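Beta-1,4-galactanase (Thielavia heterothallica, PDB 1HJS) hydrolyses beta-1,4-galactosidic linkages in type I arabinogalactans as a family 53 glycoside hydrolase. Local coordinates at residues Ala37-Asn42 with Ser324-Phe329; Trp107-Tyr112 with His158-Gly163; Leu201-Phe206 with Lys235-Glu240; Gly210-Pro215 with Val243-Trp248. All blocks are in the same frame, centred on the assembly; numbering follows the deposited sequence. Where two conformers were deposited one is given.

Contact 1 of 4, residues Ala37-Asn42 with Ser324-Phe329. With SO4 (sulfate ion), chain H.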
# COMPACT_ATOMS: atom_id res chain seq x y z
N ALA A 37 -13.02 -4.38 11.11
CA ALA A 37 -12.53 -5.05 12.31
C ALA A 37 -13.31 -6.33 12.58
O ALA A 37 -12.72 -7.35 12.94
CB ALA A 37 -12.63 -4.11 13.51
N ALA A 38 -14.62 -6.28 12.40
CA ALA A 38 -15.47 -7.44 12.64
C ALA A 38 -15.16 -8.58 11.67
O ALA A 38 -15.40 -9.75 11.99
CB ALA A 38 -16.94 -7.05 12.53
N ASN A 39 -14.62 -8.24 10.51
CA ASN A 39 -14.29 -9.26 9.52
C ASN A 39 -12.84 -9.73 9.51
O ASN A 39 -12.38 -10.34 8.55
CB ASN A 39 -14.70 -8.79 8.12
CG ASN A 39 -16.20 -8.83 7.91
OD1 ASN A 39 -16.93 -7.92 8.31
ND2 ASN A 39 -16.67 -9.90 7.28
N GLY A 40 -12.11 -9.44 10.59
CA GLY A 40 -10.73 -9.90 10.69
C GLY A 40 -9.61 -8.93 10.36
O GLY A 40 -8.45 -9.22 10.62
N VAL A 41 -9.94 -7.78 9.77
CA VAL A 41 -8.92 -6.80 9.43
C VAL A 41 -8.29 -6.26 10.71
O VAL A 41 -9.01 -5.95 11.67
CB VAL A 41 -9.52 -5.64 8.62
CG1 VAL A 41 -8.45 -4.57 8.35
CG2 VAL A 41 -10.08 -6.16 7.29
N ASN A 42 -6.97 -6.15 10.75
CA ASN A 42 -6.30 -5.62 11.94
C ASN A 42 -5.43 -4.42 11.63
O ASN A 42 -4.85 -3.80 12.52
CB ASN A 42 -5.47 -6.71 12.64
CG ASN A 42 -4.24 -7.14 11.86
OD1 ASN A 42 -3.92 -6.60 10.80
ND2 ASN A 42 -3.52 -8.12 12.40
N SER A 324 -19.82 -11.26 1.17
CA SER A 324 -19.38 -12.42 1.93
C SER A 324 -17.87 -12.62 1.91
O SER A 324 -17.30 -13.24 2.81
CB SER A 324 -20.06 -13.68 1.39
OG SER A 324 -19.72 -13.88 0.03
N SER A 325 -17.21 -12.11 0.88
CA SER A 325 -15.76 -12.27 0.76
C SER A 325 -14.95 -11.52 1.81
O SER A 325 -13.81 -11.87 2.09
CB SER A 325 -15.32 -11.83 -0.63
OG SER A 325 -15.78 -10.52 -0.91
N LEU A 326 -15.53 -10.48 2.41
CA LEU A 326 -14.82 -9.68 3.40
C LEU A 326 -14.37 -10.49 4.62
O LEU A 326 -13.40 -10.13 5.29
CB LEU A 326 -15.69 -8.49 3.85
CG LEU A 326 -14.95 -7.31 4.48
CD1 LEU A 326 -13.97 -6.70 3.48
CD2 LEU A 326 -15.95 -6.27 4.95
N SER A 327 -15.08 -11.57 4.92
CA SER A 327 -14.73 -12.40 6.08
C SER A 327 -13.44 -13.19 5.88
O SER A 327 -12.96 -13.85 6.80
CB SER A 327 -15.87 -13.36 6.41
OG SER A 327 -16.06 -14.30 5.36
N VAL A 328 -12.87 -13.13 4.67
CA VAL A 328 -11.64 -13.85 4.38
C VAL A 328 -10.53 -13.45 5.34
O VAL A 328 -9.66 -14.25 5.67
CB VAL A 328 -11.18 -13.59 2.92
CG1 VAL A 328 -10.72 -12.15 2.75
CG2 VAL A 328 -10.05 -14.56 2.55
N PHE A 329 -10.56 -12.21 5.80
CA PHE A 329 -9.54 -11.72 6.72
C PHE A 329 -9.56 -12.41 8.08
O PHE A 329 -8.66 -12.23 8.90
CB PHE A 329 -9.66 -10.21 6.86
CG PHE A 329 -9.38 -9.48 5.58
CD1 PHE A 329 -8.07 -9.36 5.10
CD2 PHE A 329 -10.42 -8.97 4.81
CE1 PHE A 329 -7.81 -8.75 3.88
CE2 PHE A 329 -10.17 -8.36 3.59
CZ PHE A 329 -8.86 -8.25 3.12
S SO4 H . -4.36 -10.04 15.69
O1 SO4 H . -4.33 -11.16 16.87
O2 SO4 H . -3.24 -10.38 14.84
O3 SO4 H . -5.50 -10.06 15.08
O4 SO4 H . -4.06 -8.82 16.40
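The ring of Phe-329 is sandwiched between two valine methyls: Val-41 CG2 sits over one face, 4.1 Å from the ring centroid in a CH-pi contact, and Val-328 CG1 lies over the opposite face, shifted toward the rim. The carbonyl oxygen of Asn-39 comes in obliquely beside the ring and meets CB, with Asn-39 O 3.2 Å from Phe-329 CB. This buried packing belongs to the (beta/alpha)8 barrel. Residues 324-329, a 3-10 segment near the end of the chain, lie against the turn that leads from helix 32-38 into strand 43-48. Val-7 of strand 4-8 touches both Val-41 and Phe-329, so the cluster reaches the barrel wall.

The turn is a Schellman motif. Gly-40, with a positive phi of 99°, is its C-prime residue; its N bonds to Ala-37 O, while Val-41 N reaches back to Leu-36 O. Carrying no side chain, Gly-40 lets the backbone of Phe-329 come in close. The side chains of Val-41 and Phe-329 run side by side in the same direction, and with CG2 anti to the carbonyl carbon of Val-41 that methyl is laid over the ring. Farther along, the Asn-39 side chain crosses that of Leu-326 at about a right angle, with Asn-39 CG 3.9 Å from Leu-326 CD2 and Asn-39 CB 3.4 Å from Leu-326 O. Ser-327 turns its hydroxyl to Arg-331 instead. Beyond the packing, Asn-42 ND2 makes a weak hydrogen bond to a sulfate that Arg-5 also holds. At the glycine itself, a CA-H...O contact joins Gly-40 CA to Phe-329 O at 3.6 Å.

Contact 2 of 4, residues Trp107-Tyr112 with His158-Gly163. With NAG (2-acetamido-2-deoxy-beta-D-glucopyranose), chain E; SO4 (sulfate ion), chain F.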
# COMPACT_ATOMS: atom_id res chain seq x y z
N TRP A 107 16.71 17.73 2.00
CA TRP A 107 16.40 18.38 3.26
C TRP A 107 14.90 18.61 3.40
O TRP A 107 14.33 18.44 4.48
CB TRP A 107 17.16 19.70 3.37
CG TRP A 107 17.39 20.10 4.79
CD1 TRP A 107 17.26 19.31 5.90
CD2 TRP A 107 17.84 21.38 5.25
NE1 TRP A 107 17.60 20.02 7.03
CE2 TRP A 107 17.96 21.30 6.66
CE3 TRP A 107 18.15 22.59 4.61
CZ2 TRP A 107 18.38 22.38 7.44
CZ3 TRP A 107 18.57 23.66 5.39
CH2 TRP A 107 18.68 23.55 6.79
N LYS A 108 14.27 18.99 2.29
CA LYS A 108 12.83 19.24 2.28
C LYS A 108 12.11 17.94 2.63
O LYS A 108 11.18 17.93 3.43
CB LYS A 108 12.38 19.66 0.88
CG LYS A 108 11.24 20.68 0.83
CD LYS A 108 10.23 20.55 1.95
CE LYS A 108 9.17 21.64 1.83
NZ LYS A 108 8.41 21.87 3.09
N LEU A 109 12.55 16.85 2.02
CA LEU A 109 11.96 15.53 2.23
C LEU A 109 12.09 15.12 3.69
O LEU A 109 11.16 14.56 4.28
CB LEU A 109 12.63 14.50 1.32
CG LEU A 109 12.07 13.08 1.40
CD1 LEU A 109 10.57 13.09 1.15
CD2 LEU A 109 12.78 12.21 0.38
N TYR A 110 13.26 15.38 4.27
CA TYR A 110 13.50 15.05 5.67
C TYR A 110 12.57 15.88 6.56
O TYR A 110 11.90 15.33 7.43
CB TYR A 110 14.96 15.30 6.02
CG TYR A 110 15.27 15.22 7.50
CD1 TYR A 110 15.18 16.36 8.30
CD2 TYR A 110 15.65 14.02 8.09
CE1 TYR A 110 15.47 16.30 9.67
CE2 TYR A 110 15.95 13.95 9.45
CZ TYR A 110 15.85 15.09 10.23
OH TYR A 110 16.14 15.04 11.58
N ASN A 111 12.53 17.18 6.31
CA ASN A 111 11.68 18.09 7.08
C ASN A 111 10.22 17.69 7.01
O ASN A 111 9.53 17.64 8.03
CB ASN A 111 11.80 19.53 6.56
CG ASN A 111 13.14 20.15 6.84
OD1 ASN A 111 13.96 19.60 7.58
ND2 ASN A 111 13.36 21.32 6.26
N TYR A 112 9.75 17.42 5.79
CA TYR A 112 8.35 17.03 5.58
C TYR A 112 8.00 15.75 6.33
O TYR A 112 6.97 15.68 7.01
CB TYR A 112 8.08 16.82 4.09
CG TYR A 112 6.77 16.10 3.82
CD1 TYR A 112 5.55 16.78 3.84
CD2 TYR A 112 6.75 14.72 3.59
CE1 TYR A 112 4.34 16.10 3.64
CE2 TYR A 112 5.54 14.04 3.39
CZ TYR A 112 4.35 14.73 3.41
OH TYR A 112 3.16 14.05 3.21
N HIS A 158 17.29 7.81 2.22
CA HIS A 158 18.02 7.88 3.48
C HIS A 158 17.46 9.03 4.31
O HIS A 158 17.24 8.90 5.52
CB HIS A 158 19.52 8.11 3.23
CG HIS A 158 20.33 8.21 4.49
ND1 HIS A 158 20.60 7.13 5.29
CD2 HIS A 158 20.94 9.27 5.07
CE1 HIS A 158 21.34 7.52 6.32
NE2 HIS A 158 21.56 8.81 6.20
N SER A 159 17.21 10.16 3.66
CA SER A 159 16.66 11.34 4.33
C SER A 159 15.26 11.08 4.85
O SER A 159 14.93 11.47 5.97
CB SER A 159 16.64 12.53 3.37
OG SER A 159 17.96 12.93 3.03
N ALA A 160 14.43 10.42 4.03
CA ALA A 160 13.06 10.11 4.42
C ALA A 160 13.06 9.16 5.62
O ALA A 160 12.34 9.37 6.60
CB ALA A 160 12.31 9.46 3.26
N ALA A 161 13.89 8.12 5.55
CA ALA A 161 13.98 7.16 6.64
C ALA A 161 14.36 7.84 7.95
O ALA A 161 13.76 7.58 8.99
CB ALA A 161 14.99 6.08 6.30
N TRP A 162 15.36 8.72 7.90
CA TRP A 162 15.77 9.39 9.12
C TRP A 162 14.81 10.47 9.58
O TRP A 162 14.85 10.89 10.73
CB TRP A 162 17.20 9.93 8.97
CG TRP A 162 18.16 8.80 9.14
CD1 TRP A 162 18.61 7.94 8.18
CD2 TRP A 162 18.68 8.31 10.39
NE1 TRP A 162 19.36 6.94 8.75
CE2 TRP A 162 19.42 7.14 10.10
CE3 TRP A 162 18.58 8.74 11.72
CZ2 TRP A 162 20.05 6.39 11.09
CZ3 TRP A 162 19.21 7.99 12.71
CH2 TRP A 162 19.94 6.83 12.39
N GLY A 163 13.92 10.90 8.69
CA GLY A 163 12.92 11.87 9.08
C GLY A 163 12.00 11.14 10.05
O GLY A 163 11.45 11.73 10.98
C1 NAG E . 14.35 22.25 6.78
C2 NAG E . 14.53 23.40 5.79
C3 NAG E . 15.53 24.42 6.34
C4 NAG E . 15.14 24.86 7.75
C5 NAG E . 14.93 23.63 8.64
C6 NAG E . 14.44 24.00 10.02
C7 NAG E . 14.30 23.04 3.41
C8 NAG E . 15.02 22.80 2.09
N2 NAG E . 15.01 22.87 4.52
O3 NAG E . 15.57 25.56 5.49
O4 NAG E . 16.17 25.67 8.30
O5 NAG E . 13.94 22.75 8.06
O6 NAG E . 14.67 22.95 10.95
O7 NAG E . 13.11 23.37 3.42
S SO4 F . 4.97 21.50 2.44
O1 SO4 F . 5.60 20.10 2.97
O2 SO4 F . 5.85 22.53 2.98
O3 SO4 F . 4.92 21.51 1.14
O4 SO4 F . 3.70 21.57 3.12
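Tyr-110 lies in the groove between two nearly parallel helices and meets the backbone of the second. Its CG stands anti to the backbone N (chi1 170°), which swings the ring toward residues 158-163. There Ser-159 O approaches the ring edge near its plane, 3.4 Å from Tyr-110 CD2. The same CD2 is 3.6 Å from Gly-163 CA, and Tyr-110 CE2 passes 3.5 Å from Trp-162 O. The phenol oxygen carries on to a hydrogen bond with Asp-166. Because Gly-163 has no side chain, the backbones approach to 4.7 Å between Tyr-110 CA and Gly-163 CA. Next to the tyrosine in sequence, Leu-109 sends CD2 against the methyl of Ala-160, 4.0 Å from its CB.

The far side of residues 107-112 carries an N-linked glycan, with Asn-111 ND2 bonded to C1 of the N-acetylglucosamine. The indole of Trp-107 lies flat against this sugar, whose N2 is over one face of the ring. Lys-108, bent at chi2 (-33°), extends NZ to O2 of a sulfate.

The axes of the two short segments approach to 7.7 Å at 22°, as neighbouring helices of a (beta/alpha)8 barrel do: helix 102-122 follows strand 75-80 and helix 150-165 follows strand 129-132. Leu-109 and Ala-160 both rest on Tyr-82 in the loop after strand 75-80, while His-158 and Trp-162 turn toward Asp-205, ahead of strand 208-212.

Contact 3 of 4, residues Leu201-Phe206 with Lys235-Glu240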
# COMPACT_ATOMS: atom_id res chain seq x y z
N LEU A 201 21.96 4.93 1.52
CA LEU A 201 20.85 4.20 2.14
C LEU A 201 21.41 2.85 2.54
O LEU A 201 21.90 2.10 1.69
CB LEU A 201 19.70 4.00 1.15
CG LEU A 201 18.51 3.21 1.72
CD1 LEU A 201 17.79 4.06 2.76
CD2 LEU A 201 17.56 2.82 0.61
N GLU A 202 21.35 2.53 3.82
CA GLU A 202 21.86 1.25 4.31
C GLU A 202 20.71 0.29 4.54
O GLU A 202 19.57 0.71 4.74
CB GLU A 202 22.62 1.44 5.62
CG GLU A 202 23.80 2.38 5.54
CD GLU A 202 24.61 2.37 6.82
OE1 GLU A 202 25.18 1.32 7.15
OE2 GLU A 202 24.67 3.42 7.49
N LEU A 203 21.00 -1.01 4.54
CA LEU A 203 19.98 -2.01 4.77
C LEU A 203 19.31 -1.77 6.12
O LEU A 203 18.12 -2.02 6.28
CB LEU A 203 20.57 -3.42 4.76
CG LEU A 203 20.40 -4.24 3.48
CD1 LEU A 203 20.91 -5.65 3.73
CD2 LEU A 203 18.93 -4.28 3.08
N SER A 204 20.09 -1.27 7.07
CA SER A 204 19.57 -1.00 8.41
C SER A 204 18.64 0.21 8.46
O SER A 204 17.99 0.44 9.48
CB SER A 204 20.73 -0.78 9.39
OG SER A 204 21.48 0.37 9.05
N ASP A 205 18.58 0.98 7.37
CA ASP A 205 17.72 2.17 7.35
C ASP A 205 16.24 1.85 7.18
O ASP A 205 15.39 2.69 7.48
CB ASP A 205 18.16 3.15 6.26
CG ASP A 205 19.46 3.86 6.59
OD1 ASP A 205 19.71 4.15 7.78
OD2 ASP A 205 20.24 4.16 5.65
N PHE A 206 15.91 0.66 6.68
CA PHE A 206 14.51 0.30 6.54
C PHE A 206 14.26 -1.12 7.03
O PHE A 206 15.21 -1.90 7.22
CB PHE A 206 14.01 0.49 5.09
CG PHE A 206 14.64 -0.43 4.08
CD1 PHE A 206 15.97 -0.26 3.70
CD2 PHE A 206 13.90 -1.44 3.49
CE1 PHE A 206 16.54 -1.08 2.74
CE2 PHE A 206 14.46 -2.28 2.53
CZ PHE A 206 15.79 -2.10 2.15
N LYS A 235 15.64 -14.18 0.84
CA LYS A 235 16.96 -14.72 1.11
C LYS A 235 18.10 -13.77 0.76
O LYS A 235 19.20 -13.92 1.28
CB LYS A 235 17.13 -16.05 0.40
CG LYS A 235 17.65 -15.93 -0.98
CD LYS A 235 18.73 -16.96 -1.22
CE LYS A 235 18.17 -18.18 -1.90
NZ LYS A 235 19.24 -19.08 -2.40
N THR A 236 17.84 -12.79 -0.10
CA THR A 236 18.89 -11.85 -0.47
C THR A 236 19.08 -10.75 0.58
O THR A 236 20.21 -10.45 0.96
CB THR A 236 18.60 -11.14 -1.83
OG1 THR A 236 18.46 -12.12 -2.86
CG2 THR A 236 19.76 -10.22 -2.19
N TRP A 237 17.98 -10.16 1.04
CA TRP A 237 18.04 -9.06 2.01
C TRP A 237 17.44 -9.33 3.39
O TRP A 237 17.59 -8.51 4.30
CB TRP A 237 17.41 -7.82 1.38
CG TRP A 237 18.14 -7.38 0.15
CD1 TRP A 237 19.38 -6.81 0.10
CD2 TRP A 237 17.71 -7.53 -1.21
NE1 TRP A 237 19.75 -6.60 -1.21
CE2 TRP A 237 18.75 -7.03 -2.03
CE3 TRP A 237 16.56 -8.04 -1.81
CZ2 TRP A 237 18.66 -7.03 -3.43
CZ3 TRP A 237 16.47 -8.03 -3.20
CH2 TRP A 237 17.52 -7.53 -3.99
N ASN A 238 16.76 -10.46 3.55
CA ASN A 238 16.18 -10.86 4.84
C ASN A 238 15.32 -9.79 5.54
O ASN A 238 15.37 -9.65 6.76
CB ASN A 238 17.30 -11.30 5.78
CG ASN A 238 16.79 -11.95 7.06
OD1 ASN A 238 17.28 -11.66 8.14
ND2 ASN A 238 15.80 -12.83 6.93
N LYS A 239 14.51 -9.06 4.77
CA LYS A 239 13.64 -8.03 5.36
C LYS A 239 12.23 -8.60 5.47
O LYS A 239 11.91 -9.60 4.82
CB LYS A 239 13.59 -6.79 4.46
CG LYS A 239 14.88 -5.99 4.43
CD LYS A 239 15.22 -5.46 5.82
CE LYS A 239 16.48 -4.63 5.81
NZ LYS A 239 16.80 -4.13 7.19
N GLU A 240 11.39 -8.00 6.30
CA GLU A 240 10.02 -8.49 6.40
C GLU A 240 9.38 -8.15 5.06
O GLU A 240 9.68 -7.13 4.47
CB GLU A 240 9.26 -7.80 7.54
CG GLU A 240 9.77 -8.18 8.92
CD GLU A 240 8.74 -7.93 10.01
OE1 GLU A 240 8.13 -6.84 10.01
OE2 GLU A 240 8.53 -8.83 10.86
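A surface contact in which Lys-239 clamps a short 3-10 turn, this pairing sits at the end of the (beta/alpha)8 barrel where the strands begin. It joins the loop before strand 208-212 to the end of helix 223-237 and the link from it into strand 240-245, so both segments lead into adjacent strands.

The lysine ammonium bridges two backbone carbonyls, with Lys-239 NZ 2.7 Å from Leu-203 O and 2.7 Å from Phe-206 O. The approaches differ: Phe-206 O is met almost head-on, at a C=O...N angle of 162°, whereas at Leu-203 O the nitrogen stands above the carbonyl plane. Lys-239 bends at chi2 (-62°) and then runs fully extended, which carries NZ across to the turn. On the way its CG passes 4.2 Å from Phe-206 CE2, the two side chains crossing at about a right angle. NZ also lies above the phenylalanine ring, though too far for more than a weak cation-pi attraction.

Leu-203 adds the apolar part. Its CD2 touches both the aliphatic lysine chain, 3.7 Å from Lys-239 CE, and the indole, 3.9 Å from Trp-237 CD1. Thr-236 CG2 covers one face of that indole over its centre, and Tyr-192 meets the ring as well. The 3-10 turn is braced from within by Asp-205, whose OD2 accepts the N-H of Glu-202 at 2.7 Å from Glu-202 N, in a nearly straight bond (175°).

Contact 4 of 4, residues Gly210-Pro215 with Val243-Trp248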
# COMPACT_ATOMS: atom_id res chain seq x y z
N GLY A 210 7.75 -3.94 0.50
CA GLY A 210 6.38 -4.18 0.11
C GLY A 210 6.28 -4.26 -1.40
O GLY A 210 7.06 -3.63 -2.11
N VAL A 211 5.32 -5.04 -1.90
CA VAL A 211 5.13 -5.16 -3.34
C VAL A 211 3.65 -5.12 -3.68
O VAL A 211 2.81 -5.54 -2.88
CB VAL A 211 5.69 -6.49 -3.89
CG1 VAL A 211 7.18 -6.60 -3.58
CG2 VAL A 211 4.93 -7.67 -3.29
N SER A 212 3.35 -4.60 -4.86
CA SER A 212 1.97 -4.59 -5.34
C SER A 212 1.86 -5.89 -6.13
O SER A 212 2.85 -6.33 -6.73
CB SER A 212 1.72 -3.40 -6.27
OG SER A 212 1.88 -2.16 -5.61
N PHE A 213 0.69 -6.50 -6.12
CA PHE A 213 0.48 -7.73 -6.87
C PHE A 213 -0.95 -7.76 -7.37
O PHE A 213 -1.89 -8.00 -6.61
CB PHE A 213 0.74 -8.97 -6.00
CG PHE A 213 0.56 -10.27 -6.73
CD1 PHE A 213 1.45 -10.64 -7.74
CD2 PHE A 213 -0.51 -11.11 -6.45
CE1 PHE A 213 1.27 -11.83 -8.45
CE2 PHE A 213 -0.71 -12.30 -7.15
CZ PHE A 213 0.19 -12.66 -8.16
N TYR A 214 -1.11 -7.49 -8.67
CA TYR A 214 -2.41 -7.47 -9.32
C TYR A 214 -2.43 -8.52 -10.43
O TYR A 214 -1.41 -8.76 -11.09
CB TYR A 214 -2.67 -6.08 -9.91
CG TYR A 214 -2.95 -5.01 -8.88
CD1 TYR A 214 -4.18 -4.97 -8.21
CD2 TYR A 214 -2.00 -4.04 -8.57
CE1 TYR A 214 -4.45 -3.98 -7.27
CE2 TYR A 214 -2.27 -3.04 -7.63
CZ TYR A 214 -3.50 -3.01 -6.99
OH TYR A 214 -3.79 -2.02 -6.08
N PRO A 215 -3.58 -9.16 -10.65
CA PRO A 215 -3.68 -10.18 -11.69
C PRO A 215 -4.11 -9.71 -13.07
O PRO A 215 -4.07 -10.47 -14.03
CB PRO A 215 -4.69 -11.15 -11.10
CG PRO A 215 -5.70 -10.18 -10.50
CD PRO A 215 -4.80 -9.15 -9.81
N VAL A 243 2.61 -8.00 0.70
CA VAL A 243 1.94 -7.63 -0.54
C VAL A 243 1.07 -6.51 0.01
O VAL A 243 0.14 -6.76 0.77
CB VAL A 243 1.06 -8.78 -1.07
CG1 VAL A 243 0.16 -8.26 -2.19
CG2 VAL A 243 1.95 -9.91 -1.61
N VAL A 244 1.39 -5.28 -0.37
CA VAL A 244 0.67 -4.12 0.14
C VAL A 244 -0.49 -3.61 -0.71
O VAL A 244 -1.19 -2.68 -0.32
CB VAL A 244 1.66 -2.98 0.44
CG1 VAL A 244 2.70 -3.47 1.42
CG2 VAL A 244 2.33 -2.50 -0.84
N GLU A 245 -0.68 -4.23 -1.87
CA GLU A 245 -1.77 -3.87 -2.77
C GLU A 245 -2.13 -5.08 -3.62
O GLU A 245 -1.25 -5.72 -4.19
CB GLU A 245 -1.38 -2.72 -3.71
CG GLU A 245 -1.53 -1.32 -3.11
CD GLU A 245 -1.39 -0.22 -4.14
OE1 GLU A 245 -1.82 -0.43 -5.30
OE2 GLU A 245 -0.86 0.86 -3.80
N THR A 246 -3.41 -5.41 -3.67
CA THR A 246 -3.89 -6.52 -4.48
C THR A 246 -5.40 -6.40 -4.65
O THR A 246 -6.08 -5.75 -3.83
CB THR A 246 -3.52 -7.90 -3.87
OG1 THR A 246 -3.72 -8.93 -4.85
CG2 THR A 246 -4.38 -8.20 -2.65
N ASN A 247 -5.92 -7.00 -5.71
CA ASN A 247 -7.34 -6.98 -6.05
C ASN A 247 -7.70 -8.28 -6.77
O ASN A 247 -6.83 -8.94 -7.33
CB ASN A 247 -7.65 -5.87 -7.06
CG ASN A 247 -7.94 -4.51 -6.44
OD1 ASN A 247 -8.09 -3.53 -7.17
ND2 ASN A 247 -8.04 -4.44 -5.11
N TRP A 248 -8.98 -8.63 -6.73
CA TRP A 248 -9.52 -9.76 -7.48
C TRP A 248 -10.93 -9.32 -7.83
O TRP A 248 -11.69 -8.89 -6.96
CB TRP A 248 -9.55 -11.07 -6.71
CG TRP A 248 -10.04 -12.17 -7.62
CD1 TRP A 248 -11.31 -12.65 -7.72
CD2 TRP A 248 -9.28 -12.83 -8.64
NE1 TRP A 248 -11.39 -13.57 -8.75
CE2 TRP A 248 -10.16 -13.69 -9.33
CE3 TRP A 248 -7.93 -12.76 -9.05
CZ2 TRP A 248 -9.74 -14.49 -10.41
CZ3 TRP A 248 -7.52 -13.56 -10.12
CH2 TRP A 248 -8.43 -14.41 -10.78
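Val-244 CG1 fits into the hollow left by the bare backbone of Gly-210, 4.0 Å from Gly-210 CA, where parallel strands 208-212 and 240-245 of the barrel pair. On the helix-facing side, Val-243 wedges between two neighbours: its CG2 meets Val-211 CG2 obliquely, and its CG1 lies 3.9 Å from Phe-213 CB. Helices 223-237 and 270-285 cover these apolar groups. The backbones are joined by Val-244 N to Val-211 O and Phe-213 N to Glu-245 O, and one residue further on, Thr-246 OG1 donates to Phe-213 O across 2.7 Å.

Tyr-214 lies over the backbone of Glu-245 by one ring face, with Asn-247 CB at its edge. Farther on, the pyrrolidine of Pro-215 packs against the indole, Pro-215 CG being 3.7 Å from Trp-248 CE3, while Pro-215 CD is 3.2 Å from the buried, partnerless Asn-247 O.

Glu-245 is probably the catalytic nucleophile. Tyr-214 OH donates to its OE1 over 2.6 Å on the anti side, and Arg-45 forms a salt bridge with OE2. Ser-212 OG bonds to Glu-135, the probable proton donor, and to His-178. Gripped at both oxygens, the Glu-245 carboxylate should have little freedom to rotate.

How the contacts relate
Contacts 1 and 4 are buried, contact 2 is half covered and contact 3 lies at the surface. Contact 4 alone forms within the barrel sheet and holds an active-site residue; its chemistry combines directional polar bonds with apolar packing. Contacts 1 and 2 rely on packing around an aromatic ring and a glycine, whereas contact 3 centres on one lysine, with an apolar patch beside it. Contact 4 pairs the two strands of the beta-alpha-beta unit 208-212, 223-237, 240-245, and contact 3 ties the loop leading into it to the end of its helix. Contacts 2 and 3 meet: Asp-205 probably accepts hydrogen bonds from His-158 and Trp-162. Contacts 1 and 2 lie on opposite sides of the chain's centre.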